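Local coordinates for protein double Glycine Motif Protease domain from AMS/PCAT Transporter (Lachnospiraceae bacterium C6A11, PDB 6MPZ) that probably cuts leader peptides after a double-glycine motif, as the C39 peptidase domain of a transporter that exports the matured peptide, at residues L45-V48 / R49-C52; A61-V64 / L65-A68; I115-P118 / A119-D122; P82-L85 / K86-T90; A33-L36 / A37-K41. All blocks are in the same frame, centred on the assembly; numbering follows the deposited sequence.

Contact 1. Residues L45-V48 / R49-C52; sequences LEQV and RVDC
Polar side chains first: Gln47 reaches across one helical turn and donates from NE2 to Asp51 OD1, 3.1 Å away, in a fairly straight bond (155° at the hydrogen). The acceptor lies in the amide plane of Gln47, while the amide meets the syn side of OD1 from 32° out of the carboxylate plane. Gln47 CG lies anti to the backbone N, and a bend at chi2 (65°) turns the amide forward along the helix to Asp51. The other carboxylate oxygen, OD2, bonds the hydroxyl of Tyr71. Arg49 NE forms a salt bridge with Glu26, which steadies the guanidinium from the NE side.

Backbone bonds come next. This is helix 45-52, a regular i to i+4 helix: Asp51 N to Gln47 O is 2.9 Å and Cys52 N to Val48 O 2.8 Å, whereas Val50 N to Glu46 O is weak at 3.4 Å.

Then the packing. Arg49 runs extended from CG to NE and lays one guanidinium face under Leu45 CG, with Leu45 CD2 3.9 Å from NH2. On the buried side, Val48 CG1 touches Cys52 SG at 4.0 Å, both side chains packing on helix 27-38.

Contact 2. Residues A61-V64 / L65-A68; sequences ALNV and LKAA
Lys66 lies back over Leu62, one turn earlier in helix 61-70, and its chain can be followed outward. CB sits 3.6 Å from Leu62 O, the same carbonyl that receives Lys66 N in a backbone hydrogen bond of 3.0 Å. CG comes closer to that oxygen, at 3.3 Å, because the first torsion (chi1 -77°) sets it beside the backbone N and opposite the carbonyl carbon. CD draws away again, 4.1 Å from Leu62 O, and with the remaining torsions extended the chain runs straight on toward the leucine branch. CE then makes the main side-chain contact, 3.8 Å from Leu62 CG and 4.0 Å from Leu62 CD2. NZ, at the tip, passes 4.1 Å from Leu62 CD2. Leu62 turns to meet it: its CG is anti to the backbone N (chi1 -176°), which brings the branch point up against CE, the two chains crossing at a slant.

Elsewhere the helix is turned to the core. Leu65 bends its CG to 3.3 Å from Ala61 O, and Ala61, Val64 and Leu65 all pack on Leu139 of strand 137-142. The bound leader peptide reaches this helix as well: the backbone of Ala61 hydrogen-bonds to it, Leu65 packs on one of its apolar side chains, and Leu62 on an acidic one. The lysine thus lays its CE methylene on a leucine while keeping its ammonium at the outer end, and that positive charge, next to the leucine that receives the acidic side chain, could favour that acidic group electrostatically.

Contact 3. Residues I115-P118 / A119-D122; sequences INDP and AKGD
Two successive amides, Lys120 N and Gly121 N, converge on one carbonyl oxygen, Asp117 O, and so form a classic beta bulge. The two bonds are unlike: Gly121 N comes in the carbonyl plane at 2.7 Å from Asp117 O, whereas Lys120 N, 3.0 Å from the same oxygen, stands above that plane by 60°. The return bond, Asp117 N to Gly121 O at 2.9 Å, completes the hydrogen-bonded antiparallel pair. Gly121 takes a positive phi (92°), where a side chain would be jammed against the preceding carbonyl.

Asp117 also bends its carboxylate over the start of the turn. With CG anti to the backbone N (chi1 -178°), OD1 receives Ala119 N at 2.8 Å from above the carboxylate plane, closing an Asx turn around Pro118. OD1 is gripped a second time by His101 NE2, while OD2 rests 3.6 Å from Lys120 CE.

In the neighbouring non-hydrogen-bonded pair, Asn116 OD1 lies 3.2 Å from Asp122 CB, the amide and carboxylate planes nearly perpendicular. The amide has its own holders, Val16 O for ND2 and Lys106 NZ for OD1. Nearby, Asp122 CA approaches Ile115 O at 3.4 Å in a CA-H...O contact. Pro118 packs against Cys27, Ala30 and Ser31 of helix 27-38.

With His101 on Asp117 OD1 and Cys27 close by, the bulged turn after strand 112-117 has the layout of a papain-like Cys-His-Asp catalytic triad, as expected of a C39 peptidase, and the Ala119 bond would fix how the aspartate faces the histidine.

Contact 4. Residues P82-L85 / K86-T90; sequences PEKL and KKEGT
The carboxylate of Glu88 is the flat group that takes part here, and it meets Lys84 through one oxygen: OE2 touches Lys84 CE at 3.5 Å and lies nearer to that methylene than to the ammonium. NZ stays 4.0 Å from OE2, beyond a salt bridge, so the attraction between the two charges is probably loose. Lower down, the chains press carbon on carbon, Lys84 CG lying 3.5 Å from Glu88 CG. Glu88 comes round through a bend at chi2 (-119°), which folds its carboxylate back over the lysine chain. The ring of Pro82 has the tip of Lys86 beside it, NZ standing 4.5 Å from Pro82 CB.

Lys86 stretches out fully beyond CG and lies along the first turn, with CG, CD and CE all near Pro82 O. Its amine forms a salt bridge with Asp131 of helix 127-133, tying the two helices together, while its chain brushes Met127 and Phe108.

All this sits on the short helix 82-88, which lies between strands 74-79 and 93-97 in the chain. Leu85 turns its side chain inward onto Phe130 of helix 127-133 and onto Leu105 and Cys138 of the antiparallel sheet.

The helix stops at Glu88; Gly89 is the first residue to leave helical angles. Its N still donates to Leu85 O at 2.7 Å, and its lack of a side chain matters, since a CB would run into that same carbonyl. One step back, Glu88 N to Lys84 O is an ordinary helical bond of 2.9 Å, while Lys87 N to Glu83 O is weak.

Contact 5. Residues A33-L36 / A37-K41; sequences AMVL and AYYKK
Leu36 O receives Lys41 N at 2.8 Å, one of the two shortest polar bonds here, level with Ala37 N to Ala33 O. The donor stands above the carbonyl plane, 36° out of it, because the chain has already wrapped round the helix end. Lys40, with its positive phi (58°), makes that reversal possible, and its own N reaches back weakly to Ala37 O. Together the two bonds define a Schellman motif closing helix 27-38. The apolar contact that often accompanies this motif is present too: Leu36 CD2 touches Lys41 CB at 3.8 Å, the two side chains meeting at about a right angle. Lys41 then carries its amine away to a weak bond with Tyr71 O.

The side chains of Val35 and Tyr39 run out together from the helix. The CG1 methyl of Val35 meets the ring of Tyr39 at its edge, in the plane, 3.9 Å from CE2, and Val35 O comes within 3.2 Å of Tyr39 CD2 from an oblique direction. The same carbonyl takes only a weak bond from Tyr39 N, 3.3 Å away, as the helix begins to unwind.

Over one face of the Tyr39 ring stands its neighbour Tyr38, whose CD2 lies 3.6 Å above the plane at the centre. The hydroxyl of Tyr38 is bound to Gln7 O, which fixes the far end of the ring; Tyr39 also packs on Pro8 of the same N-terminal segment.

Overall arrangement
Helix 27-38 joins contacts 1, 3 and 5. Its later half, contact 5, packs on contact 1 through Leu36 CD1 and Val48 CG2, 4.0 Å apart, and on contact 3 through Met34 SD, 3.4 Å from Asn116 CB. The same helix supplies Cys27 beside contact 3, which carries the aspartate of the probable triad. Contact 1 in turn leans on contact 2, where Cys52 O meets Asn63 CB at 3.3 Å. Contact 2 borders the bound leader peptide, yet its centre is about 20 Å from that of contact 3. Contact 4 touches none of the others; its nearest atoms are about 6 Å from contact 5, though its centre is about 29 Å from that of contact 1. Lys84 comes within about 7 Å of the bound hexaoxaicosane.

Contact 1. Residues L45-V48 / R49-C52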
loop_
_atom_site.group_PDB
_atom_site.type_symbol
_atom_site.label_atom_id
_atom_site.label_comp_id
_atom_site.label_asym_id
_atom_site.label_seq_id
_atom_site.Cartn_x
_atom_site.Cartn_y
_atom_site.Cartn_z
ATOM N N LEU A 45 5.461 12.695 8.527
ATOM C CA LEU A 45 4.250 12.472 7.705
ATOM C C LEU A 45 3.979 13.629 6.753
ATOM O O LEU A 45 3.514 13.407 5.650
ATOM C CB LEU A 45 3.004 12.223 8.570
ATOM C CG LEU A 45 1.629 12.216 7.838
ATOM C CD1 LEU A 45 1.523 11.139 6.747
ATOM C CD2 LEU A 45 0.475 12.047 8.832
ATOM N N GLU A 46 4.278 14.862 7.176
ATOM C CA GLU A 46 4.089 16.048 6.324
ATOM C C GLU A 46 4.939 15.928 5.077
ATOM O O GLU A 46 4.512 16.328 4.020
ATOM C CB GLU A 46 4.422 17.411 7.012
ATOM C CG GLU A 46 4.496 17.505 8.537
ATOM C CD GLU A 46 5.867 17.144 9.117
ATOM O OE1 GLU A 46 6.903 17.838 8.931
ATOM O OE2 GLU A 46 5.870 16.128 9.793
ATOM N N GLN A 47 6.159 15.430 5.223
ATOM C CA GLN A 47 7.046 15.256 4.086
ATOM C C GLN A 47 6.493 14.202 3.103
ATOM O O GLN A 47 6.532 14.407 1.886
ATOM C CB GLN A 47 8.463 14.884 4.585
ATOM C CG GLN A 47 9.538 14.942 3.501
ATOM C CD GLN A 47 9.769 16.339 2.984
ATOM O OE1 GLN A 47 10.094 17.226 3.782
ATOM N NE2 GLN A 47 9.609 16.567 1.645
ATOM N N VAL A 48 5.941 13.100 3.636
ATOM C CA VAL A 48 5.403 12.020 2.814
ATOM C C VAL A 48 4.238 12.537 1.930
ATOM O O VAL A 48 4.136 12.175 0.747
ATOM C CB VAL A 48 4.949 10.798 3.654
ATOM C CG1 VAL A 48 4.375 9.698 2.756
ATOM C CG2 VAL A 48 6.075 10.240 4.536
ATOM N N ARG A 49 3.368 13.358 2.508
ATOM C CA ARG A 49 2.216 13.908 1.772
ATOM C C ARG A 49 2.706 14.657 0.546
ATOM O O ARG A 49 2.226 14.461 -0.559
ATOM C CB ARG A 49 1.458 14.930 2.588
ATOM C CG ARG A 49 0.643 14.439 3.743
ATOM C CD ARG A 49 -0.189 15.599 4.274
ATOM N NE ARG A 49 -0.643 15.332 5.622
ATOM C CZ ARG A 49 -0.319 16.006 6.728
ATOM N NH1 ARG A 49 0.483 17.072 6.721
ATOM N NH2 ARG A 49 -0.850 15.597 7.882
ATOM N N VAL A 50 3.667 15.527 0.786
ATOM C CA VAL A 50 4.216 16.391 -0.249
ATOM C C VAL A 50 4.977 15.578 -1.283
ATOM O O VAL A 50 4.868 15.861 -2.458
ATOM C CB VAL A 50 5.055 17.523 0.422
ATOM C CG1 VAL A 50 6.361 17.791 -0.285
ATOM C CG2 VAL A 50 4.182 18.757 0.542
ATOM N N ASP A 51 5.731 14.573 -0.851
ATOM C CA ASP A 51 6.469 13.718 -1.791
ATOM C C ASP A 51 5.556 12.788 -2.578
ATOM O O ASP A 51 5.888 12.430 -3.675
ATOM C CB ASP A 51 7.552 12.909 -1.094
ATOM C CG ASP A 51 8.613 13.792 -0.451
ATOM O OD1 ASP A 51 8.702 14.969 -0.791
ATOM O OD2 ASP A 51 9.367 13.301 0.389
ATOM N N CYS A 52 4.390 12.434 -2.041
ATOM C CA CYS A 52 3.413 11.650 -2.796
ATOM C C CYS A 52 2.599 12.505 -3.746
ATOM O O CYS A 52 1.844 11.982 -4.565
ATOM C CB CYS A 52 2.472 10.902 -1.840
ATOM S SG CYS A 52 3.295 9.482 -1.072
#

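Contact 2. Residues A61-V64 / L65-A68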
loop_
_atom_site.group_PDB
_atom_site.type_symbol
_atom_site.label_atom_id
_atom_site.label_comp_id
_atom_site.label_asym_id
_atom_site.label_seq_id
_atom_site.Cartn_x
_atom_site.Cartn_y
_atom_site.Cartn_z
ATOM N N ALA A 61 -0.736 6.105 -8.020
ATOM C CA ALA A 61 0.125 5.028 -7.694
ATOM C C ALA A 61 1.519 5.295 -8.227
ATOM O O ALA A 61 2.513 4.881 -7.600
ATOM C CB ALA A 61 -0.424 3.718 -8.239
ATOM N N LEU A 62 1.627 5.981 -9.356
ATOM C CA LEU A 62 2.994 6.290 -9.895
ATOM C C LEU A 62 3.799 7.162 -8.926
ATOM O O LEU A 62 5.003 6.938 -8.749
ATOM C CB LEU A 62 2.954 6.977 -11.269
ATOM C CG LEU A 62 4.320 7.243 -11.923
ATOM C CD1 LEU A 62 5.119 5.949 -12.062
ATOM C CD2 LEU A 62 4.182 7.952 -13.280
ATOM N N ASN A 63 3.131 8.135 -8.309
ATOM C CA ASN A 63 3.807 9.061 -7.384
ATOM C C ASN A 63 4.118 8.407 -6.030
ATOM O O ASN A 63 5.173 8.689 -5.446
ATOM C CB ASN A 63 2.998 10.345 -7.173
ATOM C CG ASN A 63 3.076 11.285 -8.364
ATOM O OD1 ASN A 63 4.052 11.281 -9.115
ATOM N ND2 ASN A 63 2.057 12.073 -8.546
ATOM N N VAL A 64 3.249 7.482 -5.577
ATOM C CA VAL A 64 3.514 6.747 -4.353
ATOM C C VAL A 64 4.777 5.932 -4.545
ATOM O O VAL A 64 5.651 5.943 -3.692
ATOM C CB VAL A 64 2.352 5.861 -3.964
ATOM C CG1 VAL A 64 2.731 4.966 -2.767
ATOM C CG2 VAL A 64 1.154 6.726 -3.603
ATOM N N LEU A 65 4.863 5.240 -5.660
ATOM C CA LEU A 65 6.021 4.426 -5.982
ATOM C C LEU A 65 7.307 5.250 -6.109
ATOM O O LEU A 65 8.358 4.820 -5.648
ATOM C CB LEU A 65 5.801 3.629 -7.293
ATOM C CG LEU A 65 4.776 2.483 -7.382
ATOM C CD1 LEU A 65 4.594 2.059 -8.849
ATOM C CD2 LEU A 65 5.146 1.285 -6.491
ATOM N N LYS A 66 7.233 6.402 -6.788
ATOM C CA LYS A 66 8.409 7.294 -6.954
ATOM C C LYS A 66 8.927 7.821 -5.613
ATOM O O LYS A 66 10.139 7.851 -5.385
ATOM C CB LYS A 66 8.083 8.503 -7.849
ATOM C CG LYS A 66 8.051 8.180 -9.339
ATOM C CD LYS A 66 7.873 9.445 -10.162
ATOM C CE LYS A 66 7.617 9.122 -11.624
ATOM N NZ LYS A 66 7.379 10.374 -12.399
ATOM N N ALA A 67 8.010 8.240 -4.752
ATOM C CA ALA A 67 8.365 8.699 -3.398
ATOM C C ALA A 67 9.020 7.560 -2.595
ATOM O O ALA A 67 10.038 7.775 -1.959
ATOM C CB ALA A 67 7.131 9.243 -2.673
ATOM N N ALA A 68 8.483 6.333 -2.695
ATOM C CA ALA A 68 9.054 5.178 -1.992
ATOM C C ALA A 68 10.504 4.921 -2.438
ATOM O O ALA A 68 11.377 4.607 -1.616
ATOM C CB ALA A 68 8.198 3.955 -2.243
#

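Contact 3. Residues I115-P118 / A119-D122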
loop_
_atom_site.group_PDB
_atom_site.type_symbol
_atom_site.label_atom_id
_atom_site.label_comp_id
_atom_site.label_asym_id
_atom_site.label_seq_id
_atom_site.Cartn_x
_atom_site.Cartn_y
_atom_site.Cartn_z
ATOM N N ILE A 115 -5.759 -5.604 7.250
ATOM C CA ILE A 115 -5.529 -4.323 6.614
ATOM C C ILE A 115 -5.385 -3.218 7.678
ATOM O O ILE A 115 -6.001 -3.286 8.746
ATOM C CB ILE A 115 -6.707 -4.088 5.644
ATOM C CG1 ILE A 115 -6.493 -4.941 4.382
ATOM C CG2 ILE A 115 -6.922 -2.635 5.308
ATOM C CD1 ILE A 115 -7.705 -5.096 3.533
ATOM N N ASN A 116 -4.507 -2.258 7.408
ATOM C CA ASN A 116 -4.512 -0.946 8.101
ATOM C C ASN A 116 -5.116 0.023 7.114
ATOM O O ASN A 116 -4.492 0.381 6.127
ATOM C CB ASN A 116 -3.076 -0.525 8.494
ATOM C CG ASN A 116 -2.562 -1.250 9.749
ATOM O OD1 ASN A 116 -3.339 -1.932 10.446
ATOM N ND2 ASN A 116 -1.236 -1.144 10.018
ATOM N N ASP A 117 -6.385 0.346 7.346
ATOM C CA ASP A 117 -7.129 1.284 6.552
ATOM C C ASP A 117 -6.913 2.698 7.159
ATOM O O ASP A 117 -7.254 2.926 8.317
ATOM C CB ASP A 117 -8.616 0.919 6.586
ATOM C CG ASP A 117 -9.471 1.846 5.732
ATOM O OD1 ASP A 117 -9.123 3.040 5.469
ATOM O OD2 ASP A 117 -10.525 1.374 5.300
ATOM N N PRO A 118 -6.365 3.658 6.377
ATOM C CA PRO A 118 -6.109 5.008 6.938
ATOM C C PRO A 118 -7.364 5.753 7.419
ATOM O O PRO A 118 -7.250 6.658 8.242
ATOM C CB PRO A 118 -5.430 5.753 5.791
ATOM C CG PRO A 118 -4.959 4.725 4.852
ATOM C CD PRO A 118 -5.841 3.518 5.010
ATOM N N ALA A 119 -8.534 5.368 6.913
ATOM C CA ALA A 119 -9.826 5.916 7.372
ATOM C C ALA A 119 -10.402 5.214 8.580
ATOM O O ALA A 119 -11.275 5.767 9.222
ATOM C CB ALA A 119 -10.852 5.879 6.243
ATOM N N LYS A 120 -9.981 3.978 8.864
ATOM C CA LYS A 120 -10.610 3.185 9.934
ATOM C C LYS A 120 -9.675 2.603 10.974
ATOM O O LYS A 120 -10.151 2.260 12.023
ATOM C CB LYS A 120 -11.494 2.083 9.318
ATOM C CG LYS A 120 -12.686 2.659 8.558
ATOM C CD LYS A 120 -13.799 1.648 8.309
ATOM C CE LYS A 120 -13.430 0.582 7.284
ATOM N NZ LYS A 120 -14.160 -0.689 7.559
ATOM N N GLY A 121 -8.356 2.539 10.722
ATOM C CA GLY A 121 -7.437 1.825 11.612
ATOM C C GLY A 121 -7.258 0.369 11.156
ATOM O O GLY A 121 -7.455 0.035 9.970
ATOM N N ASP A 122 -6.859 -0.481 12.086
ATOM C CA ASP A 122 -6.629 -1.896 11.778
ATOM C C ASP A 122 -7.945 -2.708 11.723
ATOM O O ASP A 122 -8.690 -2.750 12.692
ATOM C CB ASP A 122 -5.539 -2.533 12.651
ATOM C CG ASP A 122 -5.935 -2.690 14.083
ATOM O OD1 ASP A 122 -6.206 -1.685 14.729
ATOM O OD2 ASP A 122 -5.947 -3.822 14.571
#

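Contact 4. Residues P82-L85 / K86-T90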
loop_
_atom_site.group_PDB
_atom_site.type_symbol
_atom_site.label_atom_id
_atom_site.label_comp_id
_atom_site.label_asym_id
_atom_site.label_seq_id
_atom_site.Cartn_x
_atom_site.Cartn_y
_atom_site.Cartn_z
ATOM N N PRO A 82 -7.316 -11.341 -7.199
ATOM C CA PRO A 82 -7.302 -11.681 -5.789
ATOM C C PRO A 82 -6.537 -12.961 -5.451
ATOM O O PRO A 82 -5.738 -12.923 -4.533
ATOM C CB PRO A 82 -8.789 -11.828 -5.455
ATOM C CG PRO A 82 -9.491 -10.958 -6.389
ATOM C CD PRO A 82 -8.674 -10.981 -7.656
ATOM N N GLU A 83 -6.752 -14.049 -6.213
ATOM C CA GLU A 83 -6.127 -15.326 -5.936
ATOM C C GLU A 83 -4.586 -15.272 -6.080
ATOM O O GLU A 83 -3.846 -15.978 -5.380
ATOM C CB GLU A 83 -6.732 -16.454 -6.819
ATOM C CG GLU A 83 -6.196 -16.577 -8.259
ATOM C CD GLU A 83 -6.570 -17.903 -8.983
ATOM O OE1 GLU A 83 -7.044 -17.733 -10.098
ATOM O OE2 GLU A 83 -6.400 -19.095 -8.484
ATOM N N LYS A 84 -4.103 -14.479 -7.012
ATOM C CA LYS A 84 -2.634 -14.382 -7.222
ATOM C C LYS A 84 -2.000 -13.413 -6.207
ATOM O O LYS A 84 -0.801 -13.501 -5.918
ATOM C CB LYS A 84 -2.298 -13.947 -8.656
ATOM C CG LYS A 84 -0.815 -13.993 -8.950
ATOM C CD LYS A 84 -0.542 -14.172 -10.451
ATOM C CE LYS A 84 0.725 -13.488 -10.910
ATOM N NZ LYS A 84 0.992 -13.942 -12.303
ATOM N N LEU A 85 -2.782 -12.480 -5.675
ATOM C CA LEU A 85 -2.269 -11.622 -4.618
ATOM C C LEU A 85 -1.975 -12.509 -3.383
ATOM O O LEU A 85 -0.867 -12.469 -2.821
ATOM C CB LEU A 85 -3.252 -10.506 -4.286
ATOM C CG LEU A 85 -2.865 -9.604 -3.108
ATOM C CD1 LEU A 85 -1.482 -8.999 -3.228
ATOM C CD2 LEU A 85 -3.869 -8.520 -2.999
ATOM N N LYS A 86 -2.970 -13.333 -3.026
ATOM C CA LYS A 86 -2.894 -14.338 -1.929
ATOM C C LYS A 86 -1.734 -15.311 -2.068
ATOM O O LYS A 86 -1.096 -15.674 -1.102
ATOM C CB LYS A 86 -4.165 -15.104 -1.855
ATOM C CG LYS A 86 -5.353 -14.229 -1.492
ATOM C CD LYS A 86 -6.674 -14.933 -1.715
ATOM C CE LYS A 86 -7.767 -13.934 -1.588
ATOM N NZ LYS A 86 -9.114 -14.475 -1.833
ATOM N N LYS A 87 -1.418 -15.665 -3.290
ATOM C CA LYS A 87 -0.386 -16.618 -3.558
ATOM C C LYS A 87 0.995 -15.996 -3.607
ATOM O O LYS A 87 1.927 -16.535 -3.010
ATOM C CB LYS A 87 -0.719 -17.351 -4.866
ATOM C CG LYS A 87 0.117 -18.588 -5.119
ATOM C CD LYS A 87 -0.607 -19.558 -6.074
ATOM C CE LYS A 87 0.369 -20.469 -6.770
ATOM N NZ LYS A 87 1.161 -21.238 -5.779
ATOM N N GLU A 88 1.128 -14.881 -4.281
ATOM C CA GLU A 88 2.432 -14.301 -4.603
ATOM C C GLU A 88 2.731 -12.944 -3.934
ATOM O O GLU A 88 3.873 -12.469 -4.003
ATOM C CB GLU A 88 2.509 -14.051 -6.118
ATOM C CG GLU A 88 1.938 -15.103 -7.064
ATOM C CD GLU A 88 2.943 -15.726 -8.014
ATOM O OE1 GLU A 88 4.000 -16.059 -7.479
ATOM O OE2 GLU A 88 2.669 -15.878 -9.225
ATOM N N GLY A 89 1.736 -12.310 -3.318
ATOM C CA GLY A 89 1.979 -11.041 -2.639
ATOM C C GLY A 89 3.054 -11.109 -1.575
ATOM O O GLY A 89 3.321 -12.167 -1.065
ATOM N N THR A 90 3.670 -9.981 -1.235
ATOM C CA THR A 90 4.520 -9.880 -0.068
ATOM C C THR A 90 4.015 -8.703 0.739
ATOM O O THR A 90 3.400 -7.788 0.179
ATOM C CB THR A 90 5.977 -9.683 -0.483
ATOM O OG1 THR A 90 6.165 -8.354 -1.017
ATOM C CG2 THR A 90 6.328 -10.713 -1.520
#

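Contact 5. Residues A33-L36 / A37-K41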
loop_
_atom_site.group_PDB
_atom_site.type_symbol
_atom_site.label_atom_id
_atom_site.label_comp_id
_atom_site.label_asym_id
_atom_site.label_seq_id
_atom_site.Cartn_x
_atom_site.Cartn_y
_atom_site.Cartn_z
ATOM N N ALA A 33 3.391 5.873 4.652
ATOM C CA ALA A 33 4.031 6.196 5.952
ATOM C C ALA A 33 4.145 4.921 6.804
ATOM O O ALA A 33 5.227 4.612 7.332
ATOM C CB ALA A 33 3.269 7.318 6.690
ATOM N N MET A 34 3.047 4.155 6.852
ATOM C CA MET A 34 2.994 2.816 7.485
ATOM C C MET A 34 4.007 1.848 6.909
ATOM O O MET A 34 4.666 1.148 7.694
ATOM C CB MET A 34 1.598 2.211 7.392
ATOM C CG MET A 34 0.624 2.897 8.260
ATOM S SD MET A 34 -1.096 2.281 8.388
ATOM C CE MET A 34 -1.868 3.025 6.978
ATOM N N VAL A 35 4.143 1.795 5.577
ATOM C CA VAL A 35 5.184 0.945 4.948
ATOM C C VAL A 35 6.606 1.390 5.347
ATOM O O VAL A 35 7.438 0.561 5.698
ATOM C CB VAL A 35 5.076 0.819 3.391
ATOM C CG1 VAL A 35 6.239 0.006 2.819
ATOM C CG2 VAL A 35 3.797 0.141 2.979
ATOM N N LEU A 36 6.858 2.685 5.294
ATOM C CA LEU A 36 8.113 3.264 5.778
ATOM C C LEU A 36 8.429 2.924 7.251
ATOM O O LEU A 36 9.559 2.553 7.582
ATOM C CB LEU A 36 8.103 4.785 5.568
ATOM C CG LEU A 36 8.215 5.185 4.074
ATOM C CD1 LEU A 36 7.812 6.655 3.858
ATOM C CD2 LEU A 36 9.629 4.897 3.521
ATOM N N ALA A 37 7.405 3.009 8.105
ATOM C CA ALA A 37 7.522 2.681 9.519
ATOM C C ALA A 37 7.837 1.197 9.754
ATOM O O ALA A 37 8.591 0.890 10.653
ATOM C CB ALA A 37 6.253 3.101 10.256
ATOM N N TYR A 38 7.293 0.292 8.921
ATOM C CA TYR A 38 7.617 -1.145 8.982
ATOM C C TYR A 38 9.124 -1.363 8.771
ATOM O O TYR A 38 9.734 -2.203 9.453
ATOM C CB TYR A 38 6.804 -1.952 7.949
ATOM C CG TYR A 38 7.165 -3.423 7.840
ATOM C CD1 TYR A 38 6.607 -4.382 8.707
ATOM C CD2 TYR A 38 8.091 -3.865 6.901
ATOM C CE1 TYR A 38 6.942 -5.747 8.597
ATOM C CE2 TYR A 38 8.448 -5.220 6.786
ATOM C CZ TYR A 38 7.905 -6.155 7.635
ATOM O OH TYR A 38 8.259 -7.478 7.458
ATOM N N TYR A 39 9.713 -0.617 7.834
ATOM C CA TYR A 39 11.170 -0.730 7.539
ATOM C C TYR A 39 12.011 0.219 8.399
ATOM O O TYR A 39 13.229 0.295 8.215
ATOM C CB TYR A 39 11.437 -0.478 6.052
ATOM C CG TYR A 39 10.889 -1.568 5.163
ATOM C CD1 TYR A 39 11.554 -2.785 5.050
ATOM C CD2 TYR A 39 9.689 -1.394 4.441
ATOM C CE1 TYR A 39 11.056 -3.807 4.232
ATOM C CE2 TYR A 39 9.180 -2.401 3.639
ATOM C CZ TYR A 39 9.865 -3.612 3.531
ATOM O OH TYR A 39 9.386 -4.639 2.752
ATOM N N LYS A 40 11.359 0.906 9.348
ATOM C CA LYS A 40 11.988 1.885 10.231
ATOM C C LYS A 40 12.676 3.025 9.463
ATOM O O LYS A 40 13.725 3.494 9.870
ATOM C CB LYS A 40 12.931 1.196 11.241
ATOM C CG LYS A 40 12.162 0.378 12.297
ATOM C CD LYS A 40 12.837 -0.850 12.838
ATOM C CE LYS A 40 13.954 -0.563 13.805
ATOM N NZ LYS A 40 14.077 -1.730 14.726
ATOM N N LYS A 41 12.075 3.450 8.350
ATOM C CA LYS A 41 12.517 4.657 7.619
ATOM C C LYS A 41 11.695 5.799 8.108
ATOM O O LYS A 41 10.514 5.901 7.812
ATOM C CB LYS A 41 12.426 4.484 6.110
ATOM C CG LYS A 41 13.509 3.535 5.602
ATOM C CD LYS A 41 13.173 3.038 4.204
ATOM C CE LYS A 41 14.172 1.998 3.720
ATOM N NZ LYS A 41 15.514 2.634 3.555
#